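Local structure of hydrazine synthase subunit beta (Candidatus Kuenenia stuttgartiensis, 5C2V) at residues 200-212 against 224-236. The protein forms part of the hydrazine synthase complex, which condenses nitric oxide with ammonium to hydrazine, and may modulate passage of the hydroxylamine intermediate between two active sites. Residues are numbered along the deposited sequence; the frame is centred on the assembly and turned at random.
Sequences DGKYIAVTHQTPK and QVFTNNVTIIETK
Ala205 and Ile232 face each other as a non-hydrogen-bonded pair, and the CB of Ala205 lies 3.8 Å from the CD1 of Ile232. With CG1 of Ile232 anti to the carbonyl carbon, the chain then bends so that CD1 turns toward Ala205 on strand 203-211, while its CG2 branch packs against the CB of Tyr203. Helix 283-291 covers this face through Val286 and Leu287. On the other face Ile204 and Ile233 extend alongside one another in the same direction, with Ile204 CG1 3.6 Å from Ile233 CB. Paired backbone hydrogen bonds at Ile204-Ile233, Val206-Thr231, His208-Asn229 and Thr210-Thr227 fix an unbroken antiparallel register; the short strand axes run at 148°. The strand order 190-197, 203-211, 226-234, 241-245 makes these the two middle strands of a four-stranded beta-propeller blade.

Toward the Pro211 end the contact turns polar. His208 NE2 and Thr231 OG1 share a hydrogen bond of 2.7 Å at the edge of the imidazole, whose one face lies over Asn229 O. The OD1 of Asn229 accepts two hydroxyls: Thr227 OG1 arrives in the carbonyl plane on a lone pair, whereas Thr210 OG1, at 2.7 Å, sits 61° out of that plane. On the reverse face Gln209 NE2 donates to Asn228 OD1 (2.7 Å), an acceptor also used by Asn255 N. The Gln209 amide, nearly parallel to the Phe226 ring (planes 13° apart), places OE1 over one ring face, and Asn191 ND2 donates to that oxygen; Trp78 and Tyr61 of the gamma subunit also meet this ring. At the opposite end Glu234 CG abuts the edge of the Tyr203 ring, 3.5 Å from Tyr203 CE1, and Thr235 OG1 donates to Gly201 O in the carbonyl plane, 2.8 Å away.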
loop_
_atom_site.group_PDB
_atom_site.type_symbol
_atom_site.label_atom_id
_atom_site.label_comp_id
_atom_site.label_asym_id
_atom_site.label_seq_id
_atom_site.Cartn_x
_atom_site.Cartn_y
_atom_site.Cartn_z
ATOM N N ASP B 200 6.456 -29.218 36.970
ATOM C CA ASP B 200 6.267 -30.496 36.293
ATOM C C ASP B 200 7.604 -31.116 35.889
ATOM O O ASP B 200 7.664 -32.278 35.486
ATOM C CB ASP B 200 5.367 -30.325 35.067
ATOM C CG ASP B 200 5.910 -29.312 34.080
ATOM O OD1 ASP B 200 6.822 -28.544 34.452
ATOM O OD2 ASP B 200 5.418 -29.278 32.933
ATOM N N GLY B 201 8.673 -30.332 36.001
ATOM C CA GLY B 201 10.017 -30.819 35.743
ATOM C C GLY B 201 10.374 -31.011 34.280
ATOM O O GLY B 201 11.341 -31.703 33.961
ATOM N N LYS B 202 9.596 -30.406 33.387
ATOM C CA LYS B 202 9.851 -30.533 31.954
ATOM C C LYS B 202 10.758 -29.432 31.404
ATOM O O LYS B 202 11.197 -29.503 30.256
ATOM C CB LYS B 202 8.531 -30.541 31.182
ATOM C CG LYS B 202 7.673 -31.769 31.431
ATOM C CD LYS B 202 6.272 -31.577 30.878
ATOM C CE LYS B 202 6.302 -31.187 29.410
ATOM N NZ LYS B 202 4.942 -30.863 28.901
ATOM N N TYR B 203 11.039 -28.420 32.218
ATOM C CA TYR B 203 11.848 -27.289 31.771
ATOM C C TYR B 203 12.737 -26.742 32.883
ATOM O O TYR B 203 12.439 -26.908 34.067
ATOM C CB TYR B 203 10.959 -26.157 31.243
ATOM C CG TYR B 203 9.879 -26.584 30.275
ATOM C CD1 TYR B 203 10.143 -26.699 28.916
ATOM C CD2 TYR B 203 8.591 -26.856 30.717
ATOM C CE1 TYR B 203 9.156 -27.083 28.028
ATOM C CE2 TYR B 203 7.598 -27.240 29.837
ATOM C CZ TYR B 203 7.886 -27.352 28.492
ATOM O OH TYR B 203 6.901 -27.735 27.610
ATOM N N ILE B 204 13.827 -26.086 32.497
ATOM C CA ILE B 204 14.624 -25.317 33.445
ATOM C C ILE B 204 14.877 -23.909 32.919
ATOM O O ILE B 204 15.072 -23.708 31.719
ATOM C CB ILE B 204 15.982 -25.983 33.755
ATOM C CG1 ILE B 204 16.718 -26.345 32.465
ATOM C CG2 ILE B 204 15.788 -27.217 34.619
ATOM C CD1 ILE B 204 18.101 -26.914 32.693
ATOM N N ALA B 205 14.862 -22.935 33.821
ATOM C CA ALA B 205 15.161 -21.556 33.459
ATOM C C ALA B 205 16.540 -21.163 33.979
ATOM O O ALA B 205 16.907 -21.503 35.108
ATOM C CB ALA B 205 14.097 -20.615 33.998
ATOM N N VAL B 206 17.301 -20.466 33.139
ATOM C CA VAL B 206 18.639 -20.004 33.500
ATOM C C VAL B 206 18.849 -18.545 33.097
ATOM O O VAL B 206 18.770 -18.206 31.918
ATOM C CB VAL B 206 19.734 -20.869 32.836
ATOM C CG1 VAL B 206 21.109 -20.263 33.075
ATOM C CG2 VAL B 206 19.675 -22.302 33.350
ATOM N N THR B 207 19.123 -17.687 34.074
ATOM C CA THR B 207 19.394 -16.278 33.797
ATOM C C THR B 207 20.860 -16.053 33.447
ATOM O O THR B 207 21.751 -16.576 34.117
ATOM C CB THR B 207 19.028 -15.380 34.993
ATOM O OG1 THR B 207 19.459 -16.001 36.211
ATOM C CG2 THR B 207 17.530 -15.149 35.049
ATOM N N HIS B 208 21.106 -15.267 32.402
ATOM C CA HIS B 208 22.470 -14.987 31.971
ATOM C C HIS B 208 22.550 -13.773 31.052
ATOM O O HIS B 208 21.551 -13.097 30.801
ATOM C CB HIS B 208 23.064 -16.205 31.260
ATOM C CG HIS B 208 22.397 -16.527 29.960
ATOM N ND1 HIS B 208 22.779 -15.958 28.765
ATOM C CD2 HIS B 208 21.368 -17.360 29.668
ATOM C CE1 HIS B 208 22.018 -16.426 27.792
ATOM N NE2 HIS B 208 21.154 -17.278 28.314
ATOM N N GLN B 209 23.754 -13.508 30.556
ATOM C CA GLN B 209 23.978 -12.422 29.611
ATOM C C GLN B 209 24.559 -12.940 28.303
ATOM O O GLN B 209 25.244 -13.962 28.276
ATOM C CB GLN B 209 24.913 -11.368 30.207
ATOM C CG GLN B 209 24.257 -10.436 31.209
ATOM C CD GLN B 209 25.174 -9.306 31.634
ATOM O OE1 GLN B 209 26.345 -9.525 31.942
ATOM N NE2 GLN B 209 24.646 -8.088 31.644
ATOM N N THR B 210 24.271 -12.229 27.219
ATOM C CA THR B 210 24.861 -12.522 25.926
ATOM C C THR B 210 25.780 -11.384 25.508
ATOM O O THR B 210 25.316 -10.301 25.144
ATOM C CB THR B 210 23.784 -12.728 24.844
ATOM O OG1 THR B 210 22.882 -13.766 25.248
ATOM C CG2 THR B 210 24.418 -13.089 23.508
ATOM N N PRO B 211 27.096 -11.624 25.571
ATOM C CA PRO B 211 28.082 -10.675 25.059
ATOM C C PRO B 211 28.172 -10.754 23.545
ATOM O O PRO B 211 27.991 -11.843 23.001
ATOM C CB PRO B 211 29.396 -11.137 25.708
ATOM C CG PRO B 211 29.102 -12.488 26.348
ATOM C CD PRO B 211 27.719 -12.901 25.955
ATOM N N LYS B 212 28.443 -9.649 22.861
ATOM C CA LYS B 212 29.004 -9.820 21.537
ATOM C C LYS B 212 30.473 -9.472 21.711
ATOM O O LYS B 212 30.847 -8.303 21.804
ATOM C CB LYS B 212 28.314 -8.917 20.512
ATOM C CG LYS B 212 26.887 -8.515 20.891
ATOM C CD LYS B 212 25.892 -9.654 20.756
ATOM C CE LYS B 212 24.496 -9.210 21.176
ATOM N NZ LYS B 212 23.462 -10.239 20.876
ATOM N N GLN B 224 24.666 -3.764 21.590
ATOM C CA GLN B 224 25.852 -4.047 20.784
ATOM C C GLN B 224 26.930 -4.774 21.581
ATOM O O GLN B 224 27.689 -5.572 21.034
ATOM C CB GLN B 224 26.433 -2.755 20.203
ATOM C CG GLN B 224 27.675 -2.991 19.354
ATOM C CD GLN B 224 28.637 -1.826 19.375
ATOM O OE1 GLN B 224 28.236 -0.678 19.543
ATOM N NE2 GLN B 224 29.920 -2.120 19.216
ATOM N N VAL B 225 27.001 -4.488 22.875
ATOM C CA VAL B 225 27.997 -5.110 23.735
ATOM C C VAL B 225 27.372 -6.254 24.523
ATOM O O VAL B 225 27.745 -7.415 24.354
ATOM C CB VAL B 225 28.624 -4.090 24.702
ATOM C CG1 VAL B 225 29.657 -4.766 25.589
ATOM C CG2 VAL B 225 29.253 -2.943 23.922
ATOM N N PHE B 226 26.419 -5.919 25.387
ATOM C CA PHE B 226 25.705 -6.924 26.164
ATOM C C PHE B 226 24.199 -6.880 25.942
ATOM O O PHE B 226 23.604 -5.805 25.850
ATOM C CB PHE B 226 25.991 -6.752 27.657
ATOM C CG PHE B 226 27.238 -7.440 28.122
ATOM C CD1 PHE B 226 27.274 -8.817 28.263
ATOM C CD2 PHE B 226 28.371 -6.708 28.432
ATOM C CE1 PHE B 226 28.419 -9.452 28.697
ATOM C CE2 PHE B 226 29.520 -7.338 28.867
ATOM C CZ PHE B 226 29.543 -8.711 29.000
ATOM N N THR B 227 23.591 -8.056 25.850
ATOM C CA THR B 227 22.145 -8.181 25.985
ATOM C C THR B 227 21.886 -9.067 27.190
ATOM O O THR B 227 22.756 -9.830 27.594
ATOM C CB THR B 227 21.470 -8.778 24.735
ATOM O OG1 THR B 227 21.905 -10.132 24.551
ATOM C CG2 THR B 227 21.808 -7.962 23.498
ATOM N N ASN B 228 20.705 -8.955 27.781
ATOM C CA ASN B 228 20.393 -9.755 28.956
ATOM C C ASN B 228 19.285 -10.753 28.670
ATOM O O ASN B 228 18.227 -10.389 28.155
ATOM C CB ASN B 228 20.018 -8.847 30.116
ATOM C CG ASN B 228 21.133 -7.886 30.475
ATOM O OD1 ASN B 228 21.985 -8.191 31.308
ATOM N ND2 ASN B 228 21.123 -6.711 29.857
ATOM N N ASN B 229 19.529 -12.015 29.007
ATOM C CA ASN B 229 18.659 -13.087 28.546
ATOM C C ASN B 229 18.298 -14.129 29.599
ATOM O O ASN B 229 19.040 -14.360 30.556
ATOM C CB ASN B 229 19.311 -13.794 27.354
ATOM C CG ASN B 229 19.691 -12.835 26.245
ATOM O OD1 ASN B 229 20.803 -12.306 26.219
ATOM N ND2 ASN B 229 18.766 -12.603 25.320
ATOM N N VAL B 230 17.141 -14.751 29.400
ATOM C CA VAL B 230 16.734 -15.918 30.167
ATOM C C VAL B 230 16.560 -17.087 29.199
ATOM O O VAL B 230 15.961 -16.938 28.132
ATOM C CB VAL B 230 15.428 -15.666 30.955
ATOM C CG1 VAL B 230 14.358 -15.067 30.052
ATOM C CG2 VAL B 230 14.936 -16.949 31.612
ATOM N N THR B 231 17.109 -18.242 29.557
ATOM C CA THR B 231 17.072 -19.400 28.674
ATOM C C THR B 231 16.246 -20.541 29.258
ATOM O O THR B 231 16.459 -20.960 30.397
ATOM C CB THR B 231 18.492 -19.911 28.362
ATOM O OG1 THR B 231 19.188 -18.934 27.577
ATOM C CG2 THR B 231 18.436 -21.220 27.587
ATOM N N ILE B 232 15.301 -21.032 28.463
ATOM C CA ILE B 232 14.476 -22.169 28.845
ATOM C C ILE B 232 14.955 -23.432 28.141
ATOM O O ILE B 232 14.976 -23.497 26.911
ATOM C CB ILE B 232 12.992 -21.932 28.507
ATOM C CG1 ILE B 232 12.533 -20.570 29.034
ATOM C CG2 ILE B 232 12.131 -23.053 29.066
ATOM C CD1 ILE B 232 12.643 -20.430 30.535
ATOM N N ILE B 233 15.341 -24.433 28.924
ATOM C CA ILE B 233 15.813 -25.698 28.372
ATOM C C ILE B 233 14.820 -26.821 28.660
ATOM O O ILE B 233 14.408 -27.019 29.804
ATOM C CB ILE B 233 17.195 -26.081 28.940
ATOM C CG1 ILE B 233 18.257 -25.073 28.493
ATOM C CG2 ILE B 233 17.584 -27.490 28.513
ATOM C CD1 ILE B 233 19.654 -25.407 28.974
ATOM N N GLU B 234 14.441 -27.550 27.615
ATOM C CA GLU B 234 13.521 -28.672 27.757
ATOM C C GLU B 234 14.276 -29.897 28.265
ATOM O O GLU B 234 15.226 -30.364 27.632
ATOM C CB GLU B 234 12.828 -28.965 26.427
ATOM C CG GLU B 234 11.894 -27.854 25.974
ATOM C CD GLU B 234 11.303 -28.102 24.601
ATOM O OE1 GLU B 234 11.944 -28.810 23.795
ATOM O OE2 GLU B 234 10.202 -27.581 24.325
ATOM N N THR B 235 13.842 -30.418 29.408
ATOM C CA THR B 235 14.578 -31.461 30.115
ATOM C C THR B 235 14.517 -32.827 29.438
ATOM O O THR B 235 15.239 -33.747 29.824
ATOM C CB THR B 235 14.067 -31.608 31.557
ATOM O OG1 THR B 235 12.740 -32.148 31.542
ATOM C CG2 THR B 235 14.058 -30.259 32.254
ATOM N N LYS B 236 13.659 -32.961 28.430
ATOM C CA LYS B 236 13.563 -34.208 27.680
ATOM C C LYS B 236 14.830 -34.412 26.851
ATOM O O LYS B 236 15.545 -33.452 26.567
ATOM C CB LYS B 236 12.328 -34.208 26.772
ATOM C CG LYS B 236 12.347 -33.168 25.653
ATOM C CD LYS B 236 11.078 -33.250 24.809
ATOM C CE LYS B 236 11.075 -32.230 23.680
ATOM N NZ LYS B 236 9.835 -32.320 22.854
HETATM O O HOH W 1 8.201 -29.258 25.873
#